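Local coordinates for protein signal recognition particle subunit SRP68 (Chaetomium thermophilum, PDB 4P3G) that binds SRP RNA through this N-terminal helical domain and is probably part of the particle that targets secretory and membrane proteins to the endoplasmic reticulum, at residues A[59-63]-A[64-68]; A[99-102]-A[103-107]; A[107-110]-A[111-115]; A[167-170]-A[171-175]. All coordinates share one frame; numbering follows the deposited sequence.

Contact 1 of 4, residues A[59-63]-A[64-68]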
loop_
_atom_site.group_PDB
_atom_site.type_symbol
_atom_site.label_atom_id
_atom_site.label_comp_id
_atom_site.label_asym_id
_atom_site.label_seq_id
_atom_site.Cartn_x
_atom_site.Cartn_y
_atom_site.Cartn_z
ATOM N N THR A 59 40.944 -17.803 4.782
ATOM C CA THR A 59 39.670 -17.046 4.836
ATOM C C THR A 59 38.365 -17.744 5.297
ATOM O O THR A 59 37.298 -17.128 5.258
ATOM C CB THR A 59 39.384 -16.198 3.540
ATOM O OG1 THR A 59 39.200 -17.058 2.405
ATOM C CG2 THR A 59 40.512 -15.217 3.263
ATOM N N ALA A 60 38.431 -18.994 5.750
ATOM C CA ALA A 60 37.227 -19.654 6.276
ATOM C C ALA A 60 36.990 -19.277 7.739
ATOM O O ALA A 60 37.718 -19.738 8.622
ATOM C CB ALA A 60 37.337 -21.169 6.132
ATOM N N ILE A 61 35.962 -18.474 8.009
ATOM C CA ILE A 61 35.758 -17.977 9.372
ATOM C C ILE A 61 35.060 -19.005 10.263
ATOM O O ILE A 61 34.142 -19.705 9.827
ATOM C CB ILE A 61 34.970 -16.635 9.396
ATOM C CG1 ILE A 61 35.033 -15.994 10.783
ATOM C CG2 ILE A 61 33.524 -16.826 8.933
ATOM C CD1 ILE A 61 34.497 -14.596 10.828
ATOM N N THR A 62 35.509 -19.099 11.513
ATOM C CA THR A 62 34.940 -20.059 12.452
ATOM C C THR A 62 34.469 -19.361 13.718
ATOM O O THR A 62 35.050 -18.356 14.133
ATOM C CB THR A 62 35.972 -21.116 12.859
ATOM O OG1 THR A 62 36.764 -20.624 13.949
ATOM C CG2 THR A 62 36.854 -21.474 11.676
ATOM N N PRO A 63 33.429 -19.919 14.351
ATOM C CA PRO A 63 32.834 -19.374 15.572
ATOM C C PRO A 63 33.836 -19.262 16.704
ATOM O O PRO A 63 33.742 -18.360 17.535
ATOM C CB PRO A 63 31.768 -20.407 15.926
ATOM C CG PRO A 63 31.415 -21.033 14.643
ATOM C CD PRO A 63 32.672 -21.077 13.846
ATOM N N GLU A 64 34.762 -20.206 16.761
ATOM C CA GLU A 64 35.741 -20.229 17.839
ATOM C C GLU A 64 36.763 -19.109 17.664
ATOM O O GLU A 64 37.205 -18.506 18.643
ATOM C CB GLU A 64 36.423 -21.589 17.892
ATOM C CG GLU A 64 35.448 -22.748 18.095
ATOM C CD GLU A 64 34.707 -23.139 16.814
ATOM O OE1 GLU A 64 34.908 -22.470 15.773
ATOM O OE2 GLU A 64 33.914 -24.107 16.850
ATOM N N GLN A 65 37.114 -18.829 16.409
ATOM C CA GLN A 65 38.017 -17.725 16.084
ATOM C C GLN A 65 37.414 -16.358 16.365
ATOM O O GLN A 65 38.134 -15.424 16.715
ATOM C CB GLN A 65 38.477 -17.792 14.632
ATOM C CG GLN A 65 39.559 -18.833 14.409
ATOM C CD GLN A 65 39.978 -18.952 12.961
ATOM O OE1 GLN A 65 39.215 -18.633 12.044
ATOM N NE2 GLN A 65 41.235 -19.324 12.750
ATOM N N ILE A 66 36.110 -16.221 16.165
ATOM C CA ILE A 66 35.446 -14.973 16.507
ATOM C C ILE A 66 35.439 -14.765 18.016
ATOM O O ILE A 66 35.706 -13.665 18.504
ATOM C CB ILE A 66 34.000 -14.977 16.023
ATOM C CG1 ILE A 66 33.968 -15.054 14.505
ATOM C CG2 ILE A 66 33.290 -13.720 16.450
ATOM C CD1 ILE A 66 32.591 -15.156 13.958
ATOM N N ALA A 67 35.162 -15.838 18.752
ATOM C CA ALA A 67 35.167 -15.794 20.208
ATOM C C ALA A 67 36.566 -15.515 20.762
ATOM O O ALA A 67 36.720 -14.791 21.756
ATOM C CB ALA A 67 34.635 -17.083 20.758
ATOM N N GLU A 68 37.571 -16.108 20.118
ATOM C CA GLU A 68 38.965 -15.977 20.536
ATOM C C GLU A 68 39.437 -14.544 20.346
ATOM O O GLU A 68 39.979 -13.930 21.254
ATOM C CB GLU A 68 39.865 -16.930 19.743
ATOM C CG GLU A 68 41.326 -16.961 20.202
ATOM C CD GLU A 68 42.248 -17.725 19.251
ATOM O OE1 GLU A 68 41.809 -18.077 18.133
ATOM O OE2 GLU A 68 43.403 -18.012 19.642
#
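I61 meets I66 over one turn of chain, its CD1 lying 3.7 Å from CD1 of I66. The I61 side chain is extended, and its end carbons, CG1 and CD1, slant across the outer branch of I66, so this pair forms the greasy side of the helix start. T62 comes next and is the N-cap. Its OG1 sits between the backbone N and the carbonyl carbon (chi1 85°), which brings it over the first turn to accept from Q65 N at 3.1 Å with an N-H...O angle of 158°. The same hydroxyl gives a weak bond to OE1 of E64, 3.2 Å from OG1; the E64 chain folds back at chi2 (78°) to make that possible and lies beside the ring of P63. The aliphatic part of Q65 runs past the threonine, with CG 3.4 Å from T62 OG1. The carbonyl of T62 accepts I66 N at 3.1 Å. P63, the first residue of the helix, has no N-H and loses nothing by it, since first-turn N-H groups have no carbonyl one turn earlier to bond to; its own O takes A67 N at 3.1 Å. This capped end starts the short helix 63-68 at the surface. I61 and I66 face inward, I61 against L123 and A126 and I66 against A126 and L127 of helix 103-128; I61 also touches Q76 and I66 V73, both of helix 71-93.

Contact 2 of 4, residues A[99-102]-A[103-107]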
loop_
_atom_site.group_PDB
_atom_site.type_symbol
_atom_site.label_atom_id
_atom_site.label_comp_id
_atom_site.label_asym_id
_atom_site.label_seq_id
_atom_site.Cartn_x
_atom_site.Cartn_y
_atom_site.Cartn_z
ATOM N N LYS A 99 24.194 3.630 -20.644
ATOM C CA LYS A 99 24.609 3.600 -22.037
ATOM C C LYS A 99 26.098 3.910 -22.162
ATOM O O LYS A 99 26.731 3.505 -23.130
ATOM C CB LYS A 99 23.812 4.621 -22.841
ATOM C CG LYS A 99 22.320 4.579 -22.615
ATOM C CD LYS A 99 21.619 5.446 -23.641
ATOM C CE LYS A 99 20.113 5.250 -23.641
ATOM N NZ LYS A 99 19.522 5.842 -24.877
ATOM N N GLY A 100 26.642 4.667 -21.211
ATOM C CA GLY A 100 28.080 4.834 -21.104
ATOM C C GLY A 100 28.741 3.525 -20.716
ATOM O O GLY A 100 29.802 3.165 -21.224
HETATM N N MSE A 101 28.076 2.805 -19.815
HETATM C CA MSE A 101 28.631 1.630 -19.139
HETATM C C MSE A 101 28.325 0.297 -19.833
HETATM O O MSE A 101 27.168 -0.060 -20.052
HETATM C CB MSE A 101 28.111 1.575 -17.697
HETATM C CG MSE A 101 28.713 0.455 -16.879
HETATM SE SE MSE A 101 27.622 -0.140 -15.382
HETATM C CE MSE A 101 27.828 1.367 -14.160
ATOM N N THR A 102 29.376 -0.453 -20.139
ATOM C CA THR A 102 29.229 -1.760 -20.764
ATOM C C THR A 102 28.525 -2.783 -19.876
ATOM O O THR A 102 28.575 -2.696 -18.650
ATOM C CB THR A 102 30.590 -2.347 -21.136
ATOM O OG1 THR A 102 31.318 -2.649 -19.941
ATOM C CG2 THR A 102 31.376 -1.357 -21.970
ATOM N N GLY A 103 27.850 -3.740 -20.506
ATOM C CA GLY A 103 27.266 -4.870 -19.803
ATOM C C GLY A 103 28.379 -5.638 -19.094
ATOM O O GLY A 103 28.131 -6.320 -18.096
ATOM N N ARG A 104 29.599 -5.547 -19.637
ATOM C CA ARG A 104 30.799 -6.123 -19.024
ATOM C C ARG A 104 31.128 -5.521 -17.658
ATOM O O ARG A 104 31.340 -6.228 -16.668
ATOM C CB ARG A 104 32.006 -5.850 -19.923
ATOM C CG ARG A 104 33.343 -6.214 -19.288
ATOM C CD ARG A 104 34.548 -5.911 -20.198
ATOM N NE ARG A 104 35.822 -6.270 -19.564
ATOM C CZ ARG A 104 36.395 -7.472 -19.601
ATOM N NH1 ARG A 104 35.841 -8.449 -20.302
ATOM N NH2 ARG A 104 37.554 -7.678 -18.985
ATOM N N THR A 105 31.110 -4.196 -17.609
ATOM C CA THR A 105 31.433 -3.461 -16.403
ATOM C C THR A 105 30.388 -3.778 -15.371
ATOM O O THR A 105 30.695 -3.893 -14.191
ATOM C CB THR A 105 31.523 -1.951 -16.669
ATOM O OG1 THR A 105 32.663 -1.693 -17.495
ATOM C CG2 THR A 105 31.683 -1.177 -15.373
ATOM N N ARG A 106 29.145 -3.908 -15.810
ATOM C CA ARG A 106 28.076 -4.272 -14.889
ATOM C C ARG A 106 28.365 -5.631 -14.281
ATOM O O ARG A 106 28.104 -5.851 -13.111
ATOM C CB ARG A 106 26.711 -4.282 -15.577
ATOM C CG ARG A 106 25.592 -4.627 -14.610
ATOM C CD ARG A 106 24.249 -4.666 -15.314
ATOM N NE ARG A 106 23.908 -3.328 -15.773
ATOM C CZ ARG A 106 23.335 -2.404 -15.006
ATOM N NH1 ARG A 106 23.001 -2.688 -13.747
ATOM N NH2 ARG A 106 23.075 -1.201 -15.507
ATOM N N SER A 107 28.906 -6.539 -15.084
ATOM C CA SER A 107 29.189 -7.880 -14.601
ATOM C C SER A 107 30.241 -7.871 -13.498
ATOM O O SER A 107 30.111 -8.597 -12.512
ATOM C CB SER A 107 29.647 -8.770 -15.742
ATOM O OG SER A 107 30.099 -10.009 -15.227
#
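T102 caps the start of helix 103-128 by turning OG1 back over the first turn, where it takes T105 N at 2.8 Å. The hydroxyl is placed between the backbone N and the carbonyl carbon (chi1 67°), with CG2 anti to that carbon. CB of R104 lies 3.3 Å from this OG1, but the rest of the arginine runs on fully extended and leaves the cap. The T102 carbonyl closes the next bond, accepting R106 N at 3.1 Å. T105 turns its methyl to M101, a selenomethionine: CG2 lies 3.7 Å from CG of M101, and the two side chains meet at about a right angle. M101 swings CG to the far side from its own amide N, which lays the chain along the first turn; SE comes to 4.1 Å from R106 N, and a turn about the CG-SE bond (chi3 -72°) then sets the direction of CE. R106 is straight as far as CD and then kinks (chi3 -66°), so that its guanidinium reaches two partners beyond the helix: NH1 bonds to the E156 carbonyl and NH2 to T98 OG1. The cap thus stands at the exposed tip of helix 103-128. M101 and T105 rest on H94, just past the end of helix 71-93, and R106 ties the same tip to the last residue of helix 136-156.

Contact 3 of 4, residues A[107-110]-A[111-115]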
loop_
_atom_site.group_PDB
_atom_site.type_symbol
_atom_site.label_atom_id
_atom_site.label_comp_id
_atom_site.label_asym_id
_atom_site.label_seq_id
_atom_site.Cartn_x
_atom_site.Cartn_y
_atom_site.Cartn_z
ATOM N N SER A 107 28.906 -6.539 -15.084
ATOM C CA SER A 107 29.189 -7.880 -14.601
ATOM C C SER A 107 30.241 -7.871 -13.498
ATOM O O SER A 107 30.111 -8.597 -12.512
ATOM C CB SER A 107 29.647 -8.770 -15.742
ATOM O OG SER A 107 30.099 -10.009 -15.227
ATOM N N HIS A 108 31.271 -7.037 -13.674
ATOM C CA HIS A 108 32.370 -6.901 -12.713
ATOM C C HIS A 108 31.880 -6.222 -11.424
ATOM O O HIS A 108 32.277 -6.579 -10.316
ATOM C CB HIS A 108 33.523 -6.113 -13.339
ATOM C CG HIS A 108 34.790 -6.150 -12.548
ATOM N ND1 HIS A 108 35.712 -5.129 -12.565
ATOM C CD2 HIS A 108 35.305 -7.097 -11.712
ATOM C CE1 HIS A 108 36.733 -5.429 -11.778
ATOM N NE2 HIS A 108 36.505 -6.623 -11.254
ATOM N N ILE A 109 31.027 -5.221 -11.590
ATOM C CA ILE A 109 30.399 -4.549 -10.463
ATOM C C ILE A 109 29.562 -5.530 -9.650
ATOM O O ILE A 109 29.626 -5.554 -8.433
ATOM C CB ILE A 109 29.525 -3.398 -10.949
ATOM C CG1 ILE A 109 30.433 -2.274 -11.438
ATOM C CG2 ILE A 109 28.663 -2.891 -9.831
ATOM C CD1 ILE A 109 29.695 -1.083 -11.941
ATOM N N VAL A 110 28.792 -6.355 -10.336
ATOM C CA VAL A 110 27.978 -7.341 -9.664
ATOM C C VAL A 110 28.845 -8.383 -8.959
ATOM O O VAL A 110 28.548 -8.736 -7.818
ATOM C CB VAL A 110 27.002 -7.993 -10.635
ATOM C CG1 VAL A 110 26.396 -9.236 -10.019
ATOM C CG2 VAL A 110 25.906 -6.992 -11.007
ATOM N N SER A 111 29.932 -8.822 -9.609
ATOM C CA SER A 111 30.908 -9.777 -9.029
ATOM C C SER A 111 31.442 -9.353 -7.680
ATOM O O SER A 111 31.644 -10.181 -6.797
ATOM C CB SER A 111 32.120 -9.947 -9.928
ATOM O OG SER A 111 31.802 -10.611 -11.115
ATOM N N ARG A 112 31.714 -8.059 -7.563
ATOM C CA ARG A 112 32.276 -7.473 -6.369
ATOM C C ARG A 112 31.281 -7.553 -5.260
ATOM O O ARG A 112 31.569 -8.065 -4.179
ATOM C CB ARG A 112 32.669 -6.008 -6.596
ATOM C CG ARG A 112 34.130 -5.753 -6.958
ATOM C CD ARG A 112 34.694 -6.849 -7.836
ATOM N NE ARG A 112 35.436 -7.838 -7.056
ATOM C CZ ARG A 112 35.731 -9.053 -7.500
ATOM N NH1 ARG A 112 35.338 -9.433 -8.718
ATOM N NH2 ARG A 112 36.409 -9.890 -6.722
ATOM N N LEU A 113 30.090 -7.052 -5.546
ATOM C CA LEU A 113 29.003 -7.077 -4.585
ATOM C C LEU A 113 28.621 -8.490 -4.159
ATOM O O LEU A 113 28.379 -8.738 -2.984
ATOM C CB LEU A 113 27.805 -6.376 -5.185
ATOM C CG LEU A 113 27.962 -4.880 -5.382
ATOM C CD1 LEU A 113 26.718 -4.412 -6.075
ATOM C CD2 LEU A 113 28.107 -4.202 -4.048
ATOM N N GLU A 114 28.571 -9.414 -5.112
ATOM C CA GLU A 114 28.191 -10.780 -4.786
ATOM C C GLU A 114 29.268 -11.393 -3.881
ATOM O O GLU A 114 28.971 -12.173 -2.976
ATOM C CB GLU A 114 27.971 -11.619 -6.055
ATOM C CG GLU A 114 26.813 -11.177 -6.937
ATOM C CD GLU A 114 26.612 -12.090 -8.165
ATOM O OE1 GLU A 114 27.562 -12.798 -8.562
ATOM O OE2 GLU A 114 25.510 -12.084 -8.768
ATOM N N LYS A 115 30.521 -11.026 -4.122
ATOM C CA LYS A 115 31.615 -11.466 -3.267
ATOM C C LYS A 115 31.492 -10.876 -1.864
ATOM O O LYS A 115 31.646 -11.570 -0.865
ATOM C CB LYS A 115 32.949 -11.053 -3.856
ATOM C CG LYS A 115 34.100 -11.533 -2.998
ATOM C CD LYS A 115 35.386 -10.916 -3.413
ATOM C CE LYS A 115 36.508 -11.420 -2.554
ATOM N NZ LYS A 115 37.740 -10.738 -2.978
#
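E114 lies obliquely against V110, one turn back along helix 103-128, and its chain can be followed atom by atom. CB is 3.4 Å from the V110 carbonyl O, the same oxygen that accepts E114 N at 2.8 Å. CG, set beside the backbone N (chi1 -65°), stays over that oxygen and turns the chain back along the helix toward the valine. CD then comes 3.4 Å from V110 CG1, the branch anti to the valine N, and OE2 ends against the same methyl while its charge goes to a salt bridge with K157 NZ. A bound phosphate, probably from the crystallisation liquor, lies about 3 Å from the side chain. With an alanine here, K157 would probably lose its carboxylate mate and V110 CG1 would lose the chain laid over it. On the flank away from this pair, H108 and R112 cross: NH1 of the arginine comes to the imidazole edge, near the ring plane, 3.8 Å from CD2, with the ring and guanidinium planes 57° apart. The H108 ring also meets H86. S111 doubles its hold on the previous turn, since S107 O accepts both S111 N at 2.9 Å and S111 OG at 3.0 Å, from opposite faces of the carbonyl plane. I109 and L113 turn inward, onto M90 and A87 of helix 71-93 respectively. These i to i+4 pairs lie on a helix packed between helices 71-93 and 136-156, in an all-helical RNA-binding domain of tetratricopeptide type.

Contact 4 of 4, residues A[167-170]-A[171-175]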
loop_
_atom_site.group_PDB
_atom_site.type_symbol
_atom_site.label_atom_id
_atom_site.label_comp_id
_atom_site.label_asym_id
_atom_site.label_seq_id
_atom_site.Cartn_x
_atom_site.Cartn_y
_atom_site.Cartn_z
ATOM N N TYR A 167 16.233 -6.981 0.702
ATOM C CA TYR A 167 16.033 -5.691 1.338
ATOM C C TYR A 167 14.912 -5.726 2.368
ATOM O O TYR A 167 14.950 -4.999 3.375
ATOM C CB TYR A 167 15.746 -4.637 0.270
ATOM C CG TYR A 167 16.964 -4.031 -0.368
ATOM C CD1 TYR A 167 18.013 -3.556 0.403
ATOM C CD2 TYR A 167 17.078 -3.957 -1.747
ATOM C CE1 TYR A 167 19.126 -2.989 -0.172
ATOM C CE2 TYR A 167 18.202 -3.394 -2.346
ATOM C CZ TYR A 167 19.224 -2.910 -1.553
ATOM O OH TYR A 167 20.350 -2.355 -2.144
ATOM N N ALA A 168 13.915 -6.574 2.120
ATOM C CA ALA A 168 12.823 -6.707 3.065
ATOM C C ALA A 168 13.380 -7.264 4.365
ATOM O O ALA A 168 13.083 -6.726 5.439
ATOM C CB ALA A 168 11.727 -7.600 2.516
ATOM N N ILE A 169 14.227 -8.298 4.272
ATOM C CA ILE A 169 14.804 -8.861 5.484
ATOM C C ILE A 169 15.560 -7.763 6.256
ATOM O O ILE A 169 15.302 -7.549 7.437
ATOM C CB ILE A 169 15.798 -10.005 5.228
ATOM C CG1 ILE A 169 15.197 -11.161 4.436
ATOM C CG2 ILE A 169 16.456 -10.434 6.521
ATOM C CD1 ILE A 169 14.077 -11.759 5.082
ATOM N N CYS A 170 16.475 -7.040 5.608
ATOM C CA CYS A 170 17.275 -6.106 6.400
ATOM C C CYS A 170 16.498 -4.894 6.904
ATOM O O CYS A 170 16.759 -4.386 8.000
ATOM C CB CYS A 170 18.563 -5.646 5.696
ATOM S SG CYS A 170 18.414 -4.458 4.396
ATOM N N ARG A 171 15.537 -4.437 6.121
ATOM C CA ARG A 171 14.722 -3.333 6.568
ATOM C C ARG A 171 13.933 -3.683 7.829
ATOM O O ARG A 171 13.831 -2.875 8.769
ATOM C CB ARG A 171 13.739 -2.921 5.486
ATOM C CG ARG A 171 12.767 -1.877 5.988
ATOM C CD ARG A 171 12.053 -1.289 4.851
ATOM N NE ARG A 171 11.624 0.060 5.146
ATOM C CZ ARG A 171 10.407 0.369 5.565
ATOM N NH1 ARG A 171 9.517 -0.593 5.767
ATOM N NH2 ARG A 171 10.093 1.631 5.790
ATOM N N ILE A 172 13.394 -4.901 7.855
ATOM C CA ILE A 172 12.593 -5.313 8.997
ATOM C C ILE A 172 13.466 -5.345 10.243
ATOM O O ILE A 172 13.135 -4.733 11.251
ATOM C CB ILE A 172 11.931 -6.668 8.726
ATOM C CG1 ILE A 172 10.820 -6.488 7.679
ATOM C CG2 ILE A 172 11.375 -7.218 9.992
ATOM C CD1 ILE A 172 10.299 -7.777 7.111
ATOM N N ILE A 173 14.619 -6.003 10.134
ATOM C CA ILE A 173 15.567 -6.097 11.228
ATOM C C ILE A 173 16.093 -4.724 11.624
ATOM O O ILE A 173 16.115 -4.384 12.809
ATOM C CB ILE A 173 16.725 -7.012 10.849
ATOM C CG1 ILE A 173 16.188 -8.426 10.581
ATOM C CG2 ILE A 173 17.808 -7.027 11.940
ATOM C CD1 ILE A 173 17.266 -9.453 10.362
ATOM N N TYR A 174 16.482 -3.913 10.640
ATOM C CA TYR A 174 17.012 -2.582 10.948
ATOM C C TYR A 174 15.990 -1.665 11.596
ATOM O O TYR A 174 16.308 -0.900 12.508
ATOM C CB TYR A 174 17.574 -1.922 9.719
ATOM C CG TYR A 174 18.977 -2.325 9.377
ATOM C CD1 TYR A 174 19.964 -2.453 10.356
ATOM C CD2 TYR A 174 19.306 -2.597 8.065
ATOM C CE1 TYR A 174 21.237 -2.817 10.006
ATOM C CE2 TYR A 174 20.548 -2.954 7.715
ATOM C CZ TYR A 174 21.522 -3.062 8.672
ATOM O OH TYR A 174 22.764 -3.449 8.233
ATOM N N THR A 175 14.749 -1.771 11.153
ATOM C CA THR A 175 13.710 -0.955 11.739
ATOM C C THR A 175 13.592 -1.266 13.210
ATOM O O THR A 175 13.355 -0.376 14.029
ATOM C CB THR A 175 12.372 -1.162 11.041
ATOM O OG1 THR A 175 12.447 -0.605 9.719
ATOM C CG2 THR A 175 11.297 -0.472 11.799
#
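A cysteine sulfur beside a tyrosine ring sets this turn of helix 160-181 apart: SG of C170 stands 5.3 Å from the centroid of Y174, in an oblique sulfur-aromatic contact with the sulfur 73° off the ring normal. SG lies between the backbone N and the carbonyl carbon (chi1 76°); the nearest side-chain touch is made by CB, 3.9 Å from CE2 of Y174. The tyrosine N bonds to C170 O at 2.7 Å, and CD2 of the ring comes to 3.1 Å from that same C170 O, obliquely. Replacing Y174 by alanine would probably leave C170 without its aromatic partner and open a gap toward A144 and I194. The turn belongs to an all-helical domain of tetratricopeptide character, and this face of the helix is filled from both flanks, C170 by A147 of helix 136-156 and by I194 of helix 186-205. Next to this pair round the helix, I169 and I173 lie side by side, CG2 of the first 4.0 Å from CD1 of the second, and I172 folds its CD1 against A168 O. I169 and I172 also pack on I172 and I169 of a second subunit. R171 reaches out extended, its NE in a salt bridge with D195, while its carbonyl O accepts T175 OG1 and T175 N, both at 2.8 Å, from opposite faces of the carbonyl plane.

In the fold
Contacts 1 and 2 are surface contacts at helix starts, and each uses a threonine N-cap; the first opens helix 63-68, the second helix 103-128. Contact 3 continues the helix of contact 2, sharing S107, and the two touch where CE of M101, a selenomethionine, meets CD1 of I109, 3.8 Å away. Contact 3 is partly buried and mixes polar and charged side chains with apolar ones. Contact 4, on helix 160-181, is buried, its side chains mostly apolar or aromatic, and it alone touches other subunits. Contacts 3 and 4 lie on opposite sides of the chain's centre, their centres about 22 Å apart. Helix 136-156 links contacts 2, 3 and 4 by packing or bonding to each.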